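Local coordinates for protein catalase (Pseudomonas syringae, PDB 1M7S) that decomposes hydrogen peroxide into water and oxygen with a heme cofactor, protecting the cell from peroxide damage, at residues 195-200 and 319-324; 204-209 and 259-264; 184-189 and 238-243; 213-218 and 250-255. All blocks are in the same frame, centred on the assembly; numbering follows the deposited sequence.

Contact 1: residues 195-200 and 319-324; sequences AYKLVN and PSEDRL. With HEM (protoporphyrin IX containing Fe), chain E.
Lys-197 extends its chain with CG opposite the backbone N (chi1 170°) and then bends at chi3 (-52°), which swings its ammonium across to the carboxylate of Glu-321; the latter folds back at chi2 (72°) to meet it. The two chains form a salt bridge, NZ of Lys-197 lying 2.7 Å from OE2 of Glu-321 on the syn side of that oxygen. A water continues the polar link, accepting from Lys-197 NZ and lying within hydrogen-bonding distance of the backbone O of Pro-319, to which it can donate. The other carboxylate oxygen, OE1, is bonded to the hydroxyl of Tyr-207, so the buried acid has a partner at both oxygens, which probably favours its ionised form.

Ser-320 makes the second link. Its OG donates to Ala-195 O at 2.6 Å, tilted from the carbonyl plane, and at the same time accepts from Asp-322 N in an ST turn. Beyond this turn Asp-322 is the N-cap of the next helix, its OD1 taking the N-H of Leu-324 at 2.9 Å, while a second water joins Asp-322 OD2 (2.6 Å) to Ala-195 N. Leu-324 then brings CD1 to 3.4 Å from the heme methyl CMC, as part of the heme pocket.

The contact therefore ties strand 196-199 to the start of helix 323-339, the helix that carries Tyr-332, by similarity the axial ligand of the heme iron. Strand 205-214 lies alongside strand 196-199, and Leu-325 of the helix packs against Tyr-196, Pro-319 and Ser-320.

Contact 2: residues 204-209 and 259-264; sequences EVHYVK and VLKPEE
Tyr-207 sets its ring obliquely against Pro-262, where strands 205-214 and 252-260 pair antiparallel in the beta barrel of the catalase fold. CE1 of Tyr-207 approaches CG of Pro-262 to 3.8 Å, whereas the CA of the same proline lies at the ring edge, in its plane. Val-205 crosses the same proline at a slant, its CG1 against CG of Pro-262, so the pyrrolidine ring is met by two side chains from strand 205-214 just where its own strand gives way to a turn.

His-206 belongs to the other side of the strand. With CG beside the backbone N (chi1 -72°), its imidazole meets the branched end of Val-259 obliquely, CD2 reaching CG1 of that valine at 3.7 Å; Lys-261 runs alongside the histidine, pointing the same way. Val-208 and Val-259 form a non-hydrogen-bonded pair on this side and meet through their CG2 methyls.

Tyr-207 and Leu-260 form the hydrogen-bonded pair that fixes the register. The phenol of Tyr-207 is held farther on, by Glu-321. Past the strand end, Lys-261 N donates almost straight (170°) to OE2 of Glu-264, 2.8 Å away, using the anti lone pair of that oxygen.

Contact 3: residues 184-189 and 238-243; sequences GYRFMD and TNDLVG
Arg-186 and Asp-240 join the loop before strand 190-191 to helix 236-246 in a side-on, two-nitrogen salt bridge. NE of Arg-186 donates to OD1 of Asp-240 at 3.0 Å and NH2 to OD2 at 2.8 Å, both nearly straight. The oxygens lie in or close to the guanidinium plane, yet the carboxylate is turned 40° against it, so OD1 is approached from above its own plane. A bend at chi3 (-70°) carries the guanidinium to this position, and Phe-187 covers one of its faces with CZ while its ring lies over CB of the same arginine.

On this partly exposed side the grip is polar and close; toward the interior the packing is looser. There Leu-241 meets the loop through methyls alone, CD1 at 3.9 Å from CG of Arg-186 and CD2 at 4.3 Å from CD2 of Tyr-185, obliquely to the phenol ring. Tyr-185 also stacks on Phe-89 of strand 82-90, and its side chain is about 8 Å from that of His-52, a predicted active-site residue.

One water spans the remaining interval between loop and helix, accepting from Tyr-185 N at 2.7 Å and donating to Asp-240 OD1 at 2.8 Å.

Contact 4: residues 213-218 and 250-255; sequences KSLQGI and FPKWDL
Gln-216 turns its amide onto the backbone of Lys-252 and uses both ends of it: OE1 accepts from Lys-252 N at 2.9 Å, nearly straight at hydrogen (176°), and NE2 donates a longer bond of 3.2 Å to Lys-252 O. The bend at chi2 (67°) folds the amide back onto the strand in this way. Lys-252 O also receives Leu-215 N, at 3.0 Å and from the opposite face of the carbonyl plane, so two donors share it. NE2 has a further acceptor in Arg-186 O.

Lys-213 and Asp-254 exchange both backbone bonds as an antiparallel hydrogen-bonded pair, the last such pair before strand 205-214 leaves the beta barrel. The exit is an ST turn: Ser-214 OG accepts from Gln-216 N.

Around this polar centre, Trp-253 lays its indole obliquely against the backbone of Ser-214, CD1 to CA at 3.4 Å, and Gln-216 NE2 sits above one face of the ring toward its rim. The indole NE1 is bound to Met-188 O. Leu-215 lies between two charged chains, crossing Asp-254 at about a right angle; its CD2 is 3.6 Å from OD2 of Asp-254, whose carboxylate is itself bonded through OD1 to Gln-289 NE2, and its CD1 touches NZ of Lys-252 at 3.2 Å.

Overall arrangement
Contacts 1, 2 and 4 all involve strands of one curled antiparallel sheet, which includes the barrel strands. Contacts 2 and 4 mark two ends of the same strand pair, 205-214 with 252-260, their centres 26 Å apart. Contact 1 adds strand 196-199 on the other edge of strand 205-214, with its centre 9 Å from that of contact 2. Contact 3 adjoins contact 4, centres 11 Å apart, and brings in helix 236-246, which precedes strand 252-260. Along the chain contact 4 is nested within contact 2, and contact 2 within contact 1, whereas contact 3 crosses all three. Contacts 1 and 3 lie on opposite sides of the chain's centre, and both also touch the second subunit, so each lies partly at a subunit interface.

Contact 1: residues 195-200 and 319-324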
# COMPACT_ATOMS: atom_id res chain seq x y z
N ALA A 195 20.99 -28.30 -4.10
CA ALA A 195 21.12 -28.94 -5.40
C ALA A 195 19.90 -28.39 -6.19
O ALA A 195 18.79 -28.27 -5.66
CB ALA A 195 20.86 -30.44 -5.27
N TYR A 196 20.15 -27.99 -7.44
CA TYR A 196 19.15 -27.56 -8.37
C TYR A 196 19.01 -28.76 -9.38
O TYR A 196 19.92 -29.58 -9.41
CB TYR A 196 19.54 -26.33 -9.18
CG TYR A 196 19.29 -25.08 -8.35
CD1 TYR A 196 20.17 -24.74 -7.34
CD2 TYR A 196 18.17 -24.29 -8.55
CE1 TYR A 196 19.95 -23.62 -6.53
CE2 TYR A 196 17.95 -23.14 -7.77
CZ TYR A 196 18.84 -22.85 -6.76
OH TYR A 196 18.65 -21.75 -5.94
N LYS A 197 17.89 -28.79 -10.04
CA LYS A 197 17.67 -29.90 -10.98
C LYS A 197 17.84 -29.33 -12.38
O LYS A 197 17.08 -28.44 -12.79
CB LYS A 197 16.30 -30.49 -10.71
CG LYS A 197 15.66 -31.48 -11.62
CD LYS A 197 14.15 -31.71 -11.44
CE LYS A 197 13.74 -32.04 -10.01
NZ LYS A 197 12.36 -32.66 -10.04
N LEU A 198 18.82 -29.83 -13.12
CA LEU A 198 19.02 -29.43 -14.49
C LEU A 198 18.33 -30.47 -15.41
O LEU A 198 18.53 -31.66 -15.16
CB LEU A 198 20.50 -29.31 -14.87
CG LEU A 198 21.25 -28.20 -14.09
CD1 LEU A 198 22.65 -27.93 -14.64
CD2 LEU A 198 20.47 -26.91 -14.09
N VAL A 199 17.64 -29.97 -16.40
CA VAL A 199 16.91 -30.88 -17.30
C VAL A 199 17.39 -30.65 -18.73
O VAL A 199 17.64 -29.52 -19.17
CB VAL A 199 15.41 -30.97 -17.01
CG1 VAL A 199 14.88 -30.00 -15.95
CG2 VAL A 199 14.51 -31.07 -18.22
N ASN A 200 17.66 -31.79 -19.39
CA ASN A 200 18.23 -31.71 -20.74
C ASN A 200 17.14 -31.83 -21.78
O ASN A 200 15.97 -32.06 -21.46
CB ASN A 200 19.35 -32.72 -20.85
CG ASN A 200 18.95 -34.18 -20.93
OD1 ASN A 200 17.79 -34.53 -21.16
ND2 ASN A 200 19.89 -35.09 -20.72
N PRO A 319 13.84 -26.32 -9.57
CA PRO A 319 14.09 -26.61 -8.16
C PRO A 319 14.14 -28.12 -7.89
O PRO A 319 13.45 -28.91 -8.54
CB PRO A 319 12.93 -25.99 -7.38
CG PRO A 319 11.85 -25.94 -8.40
CD PRO A 319 12.43 -25.92 -9.81
N SER A 320 15.04 -28.51 -6.98
CA SER A 320 15.09 -29.91 -6.54
C SER A 320 14.08 -30.02 -5.39
O SER A 320 13.45 -29.00 -5.03
CB SER A 320 16.50 -30.23 -6.04
OG SER A 320 16.64 -29.49 -4.81
N GLU A 321 13.96 -31.18 -4.77
CA GLU A 321 13.06 -31.43 -3.67
C GLU A 321 13.65 -31.09 -2.32
O GLU A 321 13.05 -31.41 -1.28
CB GLU A 321 12.58 -32.92 -3.69
CG GLU A 321 11.76 -33.21 -4.98
CD GLU A 321 12.64 -33.27 -6.22
OE1 GLU A 321 13.83 -33.71 -6.24
OE2 GLU A 321 12.19 -32.78 -7.30
N ASP A 322 14.76 -30.34 -2.27
CA ASP A 322 15.34 -29.86 -1.02
C ASP A 322 14.22 -29.06 -0.37
O ASP A 322 13.69 -28.10 -0.98
CB ASP A 322 16.54 -28.97 -1.36
CG ASP A 322 17.17 -28.14 -0.28
OD1 ASP A 322 16.45 -27.66 0.63
OD2 ASP A 322 18.42 -27.98 -0.31
N ARG A 323 13.84 -29.43 0.85
CA ARG A 323 12.73 -28.78 1.48
C ARG A 323 12.88 -27.33 1.89
O ARG A 323 11.85 -26.65 2.03
CB ARG A 323 12.36 -29.59 2.75
CG ARG A 323 11.80 -30.92 2.26
CD ARG A 323 11.42 -31.76 3.49
NE ARG A 323 11.18 -33.15 3.09
CZ ARG A 323 10.94 -34.10 4.03
NH1 ARG A 323 10.89 -33.82 5.31
NH2 ARG A 323 10.69 -35.33 3.59
N LEU A 324 14.08 -26.82 2.00
CA LEU A 324 14.32 -25.42 2.26
C LEU A 324 14.10 -24.64 0.96
O LEU A 324 13.48 -23.57 0.91
CB LEU A 324 15.79 -25.28 2.74
CG LEU A 324 16.10 -23.92 3.37
CD1 LEU A 324 15.28 -23.73 4.63
CD2 LEU A 324 17.59 -23.84 3.63
CHA HEM E . 16.56 -12.63 0.59
CHB HEM E . 19.86 -16.16 0.26
CHC HEM E . 16.93 -19.11 2.73
CHD HEM E . 13.30 -15.92 2.19
C1A HEM E . 17.70 -13.34 0.30
C2A HEM E . 18.89 -12.78 -0.39
C3A HEM E . 19.79 -13.75 -0.48
C4A HEM E . 19.23 -14.93 0.16
CMA HEM E . 21.18 -13.72 -1.13
CAA HEM E . 18.93 -11.32 -0.88
CBA HEM E . 18.67 -11.15 -2.42
CGA HEM E . 18.94 -9.67 -2.80
O1A HEM E . 17.90 -9.06 -3.14
O2A HEM E . 20.15 -9.38 -2.76
C1B HEM E . 19.35 -17.28 0.86
C2B HEM E . 19.98 -18.59 0.90
C3B HEM E . 19.17 -19.41 1.60
C4B HEM E . 18.02 -18.64 2.00
CMB HEM E . 21.34 -18.89 0.26
CAB HEM E . 19.32 -20.88 1.99
CBB HEM E . 20.04 -21.75 1.31
C1C HEM E . 15.68 -18.54 2.69
C2C HEM E . 14.45 -19.22 3.01
C3C HEM E . 13.44 -18.35 2.83
C4C HEM E . 14.04 -17.09 2.45
CMC HEM E . 14.31 -20.72 3.40
CAC HEM E . 11.92 -18.53 3.00
CBC HEM E . 11.26 -19.64 2.65
C1D HEM E . 13.91 -14.73 1.77
C2D HEM E . 13.20 -13.48 1.58
C3D HEM E . 14.09 -12.57 1.14
C4D HEM E . 15.37 -13.23 1.05
CMD HEM E . 11.70 -13.33 1.88
CAD HEM E . 13.84 -11.08 0.77
CBD HEM E . 13.63 -10.97 -0.78
CGD HEM E . 13.18 -9.59 -1.24
O1D HEM E . 13.45 -9.29 -2.45
O2D HEM E . 12.56 -8.80 -0.49
NA HEM E . 17.99 -14.63 0.66
NB HEM E . 18.14 -17.33 1.52
NC HEM E . 15.41 -17.22 2.38
ND HEM E . 15.22 -14.55 1.38
FE HEM E . 16.66 -15.96 1.43
O HOH W 1 20.15 -29.49 -1.52
O HOH W 2 11.50 -29.77 -10.37
O HOH W 3 17.83 -15.79 3.65

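Contact 2: residues 204-209 and 259-264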
# COMPACT_ATOMS: atom_id res chain seq x y z
N GLU A 204 15.72 -35.75 -19.28
CA GLU A 204 16.47 -36.42 -18.23
C GLU A 204 16.98 -35.38 -17.22
O GLU A 204 17.27 -34.29 -17.64
CB GLU A 204 17.68 -37.17 -18.76
CG GLU A 204 17.21 -38.22 -19.78
CD GLU A 204 18.37 -38.68 -20.63
OE1 GLU A 204 18.21 -39.72 -21.32
OE2 GLU A 204 19.43 -38.01 -20.62
N VAL A 205 17.07 -35.81 -15.97
CA VAL A 205 17.42 -34.85 -14.90
C VAL A 205 18.73 -35.17 -14.24
O VAL A 205 19.14 -36.32 -14.08
CB VAL A 205 16.19 -35.07 -13.96
CG1 VAL A 205 16.50 -34.86 -12.51
CG2 VAL A 205 15.04 -34.17 -14.44
N HIS A 206 19.46 -34.17 -13.74
CA HIS A 206 20.65 -34.31 -12.97
C HIS A 206 20.54 -33.30 -11.78
O HIS A 206 19.91 -32.29 -12.00
CB HIS A 206 21.97 -34.02 -13.65
CG HIS A 206 22.39 -35.05 -14.66
ND1 HIS A 206 21.75 -35.11 -15.89
CD2 HIS A 206 23.34 -35.99 -14.64
CE1 HIS A 206 22.29 -36.09 -16.61
NE2 HIS A 206 23.26 -36.62 -15.89
N TYR A 207 21.07 -33.69 -10.63
CA TYR A 207 21.06 -32.75 -9.50
C TYR A 207 22.41 -32.05 -9.46
O TYR A 207 23.47 -32.69 -9.47
CB TYR A 207 20.77 -33.52 -8.19
CG TYR A 207 19.32 -33.96 -8.11
CD1 TYR A 207 18.94 -35.26 -8.46
CD2 TYR A 207 18.33 -33.07 -7.74
CE1 TYR A 207 17.62 -35.64 -8.40
CE2 TYR A 207 16.99 -33.45 -7.66
CZ TYR A 207 16.64 -34.74 -8.02
OH TYR A 207 15.32 -35.16 -7.98
N VAL A 208 22.40 -30.73 -9.38
CA VAL A 208 23.68 -30.01 -9.44
C VAL A 208 23.81 -28.96 -8.35
O VAL A 208 22.85 -28.22 -8.09
CB VAL A 208 23.67 -29.26 -10.82
CG1 VAL A 208 24.91 -28.43 -10.96
CG2 VAL A 208 23.56 -30.23 -12.00
N LYS A 209 25.00 -28.85 -7.79
CA LYS A 209 25.33 -27.76 -6.89
C LYS A 209 26.20 -26.75 -7.64
O LYS A 209 27.03 -27.10 -8.48
CB LYS A 209 26.04 -28.29 -5.67
CG LYS A 209 25.02 -28.86 -4.69
CD LYS A 209 25.80 -29.12 -3.39
CE LYS A 209 24.80 -29.65 -2.36
NZ LYS A 209 24.83 -28.91 -1.11
N VAL A 259 27.87 -32.66 -9.90
CA VAL A 259 26.73 -33.32 -10.53
C VAL A 259 26.46 -34.70 -9.99
O VAL A 259 27.45 -35.43 -9.88
CB VAL A 259 27.04 -33.46 -12.06
CG1 VAL A 259 25.96 -34.12 -12.89
CG2 VAL A 259 27.34 -32.11 -12.68
N LEU A 260 25.21 -34.99 -9.69
CA LEU A 260 24.80 -36.33 -9.28
C LEU A 260 23.53 -36.72 -10.02
O LEU A 260 22.62 -35.92 -10.32
CB LEU A 260 24.51 -36.48 -7.79
CG LEU A 260 25.65 -36.36 -6.78
CD1 LEU A 260 25.13 -36.36 -5.35
CD2 LEU A 260 26.63 -37.50 -6.94
N LYS A 261 23.46 -38.01 -10.44
CA LYS A 261 22.26 -38.55 -11.05
C LYS A 261 21.27 -38.91 -9.93
O LYS A 261 21.61 -39.25 -8.80
CB LYS A 261 22.62 -39.84 -11.81
CG LYS A 261 23.66 -39.70 -12.90
CD LYS A 261 23.72 -40.96 -13.74
CE LYS A 261 25.16 -41.39 -13.97
NZ LYS A 261 25.78 -40.54 -15.03
N PRO A 262 19.98 -38.89 -10.23
CA PRO A 262 18.87 -39.19 -9.35
C PRO A 262 19.00 -40.53 -8.63
O PRO A 262 18.85 -40.64 -7.41
CB PRO A 262 17.60 -39.14 -10.23
CG PRO A 262 18.05 -38.11 -11.26
CD PRO A 262 19.49 -38.49 -11.57
N GLU A 263 19.45 -41.55 -9.32
CA GLU A 263 19.68 -42.90 -8.83
C GLU A 263 20.88 -43.06 -7.90
O GLU A 263 21.10 -44.11 -7.27
CB GLU A 263 19.90 -43.78 -10.08
CG GLU A 263 20.79 -43.12 -11.10
CD GLU A 263 20.14 -42.15 -12.07
OE1 GLU A 263 19.05 -41.61 -12.02
OE2 GLU A 263 20.81 -42.00 -13.15
N GLU A 264 21.72 -42.03 -7.77
CA GLU A 264 22.86 -42.07 -6.89
C GLU A 264 22.59 -41.52 -5.49
O GLU A 264 23.40 -41.79 -4.62
CB GLU A 264 23.98 -41.19 -7.46
CG GLU A 264 24.30 -41.48 -8.93
CD GLU A 264 25.62 -40.79 -9.27
OE1 GLU A 264 26.64 -41.46 -8.94
OE2 GLU A 264 25.65 -39.67 -9.82

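Contact 3: residues 184-189 and 238-243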
# COMPACT_ATOMS: atom_id res chain seq x y z
N GLY A 184 36.05 -8.35 2.07
CA GLY A 184 35.39 -7.70 0.93
C GLY A 184 34.52 -8.74 0.22
O GLY A 184 34.88 -9.93 0.19
N TYR A 185 33.53 -8.30 -0.50
CA TYR A 185 32.68 -9.21 -1.29
C TYR A 185 33.50 -9.83 -2.43
O TYR A 185 33.25 -10.98 -2.84
CB TYR A 185 31.50 -8.48 -1.89
CG TYR A 185 30.44 -8.04 -0.89
CD1 TYR A 185 29.89 -8.97 -0.01
CD2 TYR A 185 29.96 -6.74 -0.96
CE1 TYR A 185 28.89 -8.58 0.87
CE2 TYR A 185 28.93 -6.35 -0.11
CZ TYR A 185 28.44 -7.27 0.78
OH TYR A 185 27.44 -6.85 1.66
N ARG A 186 34.54 -9.11 -2.85
CA ARG A 186 35.45 -9.61 -3.87
C ARG A 186 36.31 -10.76 -3.35
O ARG A 186 36.86 -11.50 -4.16
CB ARG A 186 36.49 -8.51 -4.29
CG ARG A 186 35.81 -7.28 -4.88
CD ARG A 186 36.90 -6.32 -5.45
NE ARG A 186 37.64 -5.74 -4.33
CZ ARG A 186 38.91 -5.36 -4.42
NH1 ARG A 186 39.52 -5.58 -5.60
NH2 ARG A 186 39.54 -4.80 -3.40
N PHE A 187 36.45 -10.94 -2.06
CA PHE A 187 37.26 -11.94 -1.41
C PHE A 187 36.43 -13.02 -0.72
O PHE A 187 36.82 -13.48 0.34
CB PHE A 187 38.23 -11.25 -0.42
CG PHE A 187 39.01 -10.16 -1.13
CD1 PHE A 187 38.73 -8.83 -0.84
CD2 PHE A 187 39.97 -10.45 -2.07
CE1 PHE A 187 39.40 -7.80 -1.47
CE2 PHE A 187 40.65 -9.43 -2.73
CZ PHE A 187 40.37 -8.10 -2.44
N MET A 188 35.33 -13.37 -1.34
CA MET A 188 34.51 -14.46 -0.84
C MET A 188 34.05 -15.32 -2.02
O MET A 188 33.82 -14.80 -3.12
CB MET A 188 33.26 -14.07 -0.06
CG MET A 188 32.11 -13.40 -0.78
SD MET A 188 30.89 -12.75 0.43
CE MET A 188 29.53 -12.66 -0.75
N ASP A 189 33.74 -16.57 -1.71
CA ASP A 189 33.15 -17.41 -2.74
C ASP A 189 31.63 -17.25 -2.68
O ASP A 189 31.10 -16.59 -1.81
CB ASP A 189 33.49 -18.89 -2.51
CG ASP A 189 34.86 -19.33 -2.96
OD1 ASP A 189 35.66 -18.52 -3.48
OD2 ASP A 189 35.14 -20.55 -2.79
N THR A 238 30.83 -2.21 0.94
CA THR A 238 30.38 -1.41 -0.22
C THR A 238 31.54 -0.59 -0.79
O THR A 238 31.76 -0.45 -2.02
CB THR A 238 29.21 -0.48 0.16
OG1 THR A 238 28.04 -1.27 0.49
CG2 THR A 238 28.82 0.42 -1.00
N ASN A 239 32.29 0.03 0.12
CA ASN A 239 33.42 0.86 -0.30
C ASN A 239 34.45 0.07 -1.10
O ASN A 239 34.97 0.57 -2.11
CB ASN A 239 34.11 1.44 0.95
CG ASN A 239 33.59 2.84 1.23
OD1 ASN A 239 33.60 3.66 0.29
ND2 ASN A 239 33.21 3.03 2.48
N ASP A 240 34.82 -1.10 -0.60
CA ASP A 240 35.78 -1.98 -1.25
C ASP A 240 35.34 -2.36 -2.67
O ASP A 240 36.16 -2.37 -3.60
CB ASP A 240 35.95 -3.27 -0.44
CG ASP A 240 36.82 -4.31 -1.17
OD1 ASP A 240 36.25 -5.27 -1.74
OD2 ASP A 240 38.05 -4.13 -1.14
N LEU A 241 34.07 -2.69 -2.85
CA LEU A 241 33.57 -3.13 -4.14
C LEU A 241 33.40 -1.99 -5.11
O LEU A 241 33.88 -2.09 -6.25
CB LEU A 241 32.27 -3.93 -4.00
CG LEU A 241 31.62 -4.44 -5.30
CD1 LEU A 241 32.64 -5.35 -6.02
CD2 LEU A 241 30.34 -5.20 -4.98
N VAL A 242 32.71 -0.91 -4.70
CA VAL A 242 32.47 0.22 -5.58
C VAL A 242 33.82 0.86 -5.95
O VAL A 242 34.06 1.11 -7.14
CB VAL A 242 31.51 1.22 -4.92
CG1 VAL A 242 31.43 2.52 -5.72
CG2 VAL A 242 30.16 0.52 -4.67
N GLY A 243 34.72 0.94 -5.00
CA GLY A 243 36.08 1.40 -5.15
C GLY A 243 36.86 0.64 -6.21
O GLY A 243 37.47 1.28 -7.10
O HOH W 4 33.53 -5.71 -1.33

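Contact 4: residues 213-218 and 250-255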
# COMPACT_ATOMS: atom_id res chain seq x y z
N LYS A 213 33.78 -19.60 -7.57
CA LYS A 213 35.10 -19.59 -6.97
C LYS A 213 35.77 -18.24 -7.21
O LYS A 213 35.97 -17.84 -8.37
CB LYS A 213 36.02 -20.70 -7.53
CG LYS A 213 37.39 -20.66 -6.86
CD LYS A 213 38.09 -22.01 -6.90
CE LYS A 213 39.48 -21.83 -6.27
NZ LYS A 213 39.40 -21.91 -4.78
N SER A 214 36.05 -17.53 -6.11
CA SER A 214 36.70 -16.23 -6.24
C SER A 214 38.10 -16.30 -6.86
O SER A 214 38.95 -17.05 -6.39
CB SER A 214 36.89 -15.59 -4.84
OG SER A 214 37.56 -14.34 -5.06
N LEU A 215 38.30 -15.52 -7.91
CA LEU A 215 39.60 -15.45 -8.59
C LEU A 215 40.48 -14.43 -7.90
O LEU A 215 41.66 -14.33 -8.22
CB LEU A 215 39.48 -15.20 -10.09
CG LEU A 215 38.62 -16.31 -10.79
CD1 LEU A 215 38.62 -16.08 -12.30
CD2 LEU A 215 39.11 -17.70 -10.46
N GLN A 216 39.98 -13.75 -6.84
CA GLN A 216 40.80 -12.83 -6.06
C GLN A 216 41.29 -13.53 -4.80
O GLN A 216 42.06 -12.97 -4.03
CB GLN A 216 39.99 -11.60 -5.66
CG GLN A 216 39.54 -10.75 -6.82
CD GLN A 216 38.53 -11.37 -7.74
OE1 GLN A 216 38.78 -11.52 -8.94
NE2 GLN A 216 37.36 -11.72 -7.21
N GLY A 217 40.76 -14.73 -4.52
CA GLY A 217 41.12 -15.46 -3.32
C GLY A 217 40.11 -15.11 -2.20
O GLY A 217 39.21 -14.29 -2.39
N ILE A 218 40.29 -15.79 -1.10
CA ILE A 218 39.51 -15.61 0.12
C ILE A 218 40.28 -14.77 1.13
O ILE A 218 41.42 -15.10 1.52
CB ILE A 218 39.22 -16.96 0.81
CG1 ILE A 218 38.50 -17.92 -0.12
CG2 ILE A 218 38.40 -16.77 2.10
CD1 ILE A 218 37.37 -17.33 -0.92
N PHE A 250 38.29 -5.15 -11.86
CA PHE A 250 37.05 -5.92 -11.84
C PHE A 250 37.21 -7.30 -11.27
O PHE A 250 37.97 -8.17 -11.71
CB PHE A 250 36.52 -5.97 -13.28
CG PHE A 250 36.42 -4.64 -13.96
CD1 PHE A 250 36.77 -4.52 -15.29
CD2 PHE A 250 35.96 -3.51 -13.30
CE1 PHE A 250 36.66 -3.29 -15.93
CE2 PHE A 250 35.85 -2.28 -13.91
CZ PHE A 250 36.19 -2.18 -15.24
N PRO A 251 36.42 -7.58 -10.23
CA PRO A 251 36.44 -8.89 -9.58
C PRO A 251 35.80 -9.93 -10.49
O PRO A 251 34.84 -9.69 -11.23
CB PRO A 251 35.62 -8.75 -8.28
CG PRO A 251 34.65 -7.65 -8.68
CD PRO A 251 35.41 -6.71 -9.61
N LYS A 252 36.38 -11.13 -10.44
CA LYS A 252 35.87 -12.27 -11.19
C LYS A 252 35.69 -13.54 -10.37
O LYS A 252 36.39 -13.84 -9.42
CB LYS A 252 36.88 -12.64 -12.29
CG LYS A 252 36.85 -11.56 -13.40
CD LYS A 252 38.13 -11.63 -14.27
CE LYS A 252 38.69 -12.98 -14.50
NZ LYS A 252 39.83 -13.41 -13.65
N TRP A 253 34.73 -14.37 -10.88
CA TRP A 253 34.49 -15.65 -10.25
C TRP A 253 34.26 -16.72 -11.35
O TRP A 253 33.59 -16.48 -12.33
CB TRP A 253 33.23 -15.62 -9.40
CG TRP A 253 33.30 -14.88 -8.10
CD1 TRP A 253 33.45 -15.40 -6.85
CD2 TRP A 253 33.18 -13.47 -7.97
NE1 TRP A 253 33.46 -14.35 -5.92
CE2 TRP A 253 33.26 -13.17 -6.60
CE3 TRP A 253 32.96 -12.41 -8.88
CZ2 TRP A 253 33.16 -11.87 -6.12
CZ3 TRP A 253 32.90 -11.12 -8.41
CH2 TRP A 253 32.98 -10.83 -7.01
N ASP A 254 34.90 -17.86 -11.19
CA ASP A 254 34.69 -19.02 -12.06
C ASP A 254 33.51 -19.80 -11.50
O ASP A 254 33.44 -19.99 -10.27
CB ASP A 254 35.92 -19.92 -12.12
CG ASP A 254 36.92 -19.43 -13.19
OD1 ASP A 254 36.55 -18.60 -14.03
OD2 ASP A 254 38.08 -19.89 -13.15
N LEU A 255 32.59 -20.19 -12.37
CA LEU A 255 31.44 -21.01 -11.94
C LEU A 255 31.74 -22.49 -12.14
O LEU A 255 32.08 -22.93 -13.26
CB LEU A 255 30.19 -20.62 -12.75
CG LEU A 255 28.89 -21.35 -12.42
CD1 LEU A 255 28.52 -21.10 -10.94
CD2 LEU A 255 27.78 -20.92 -13.36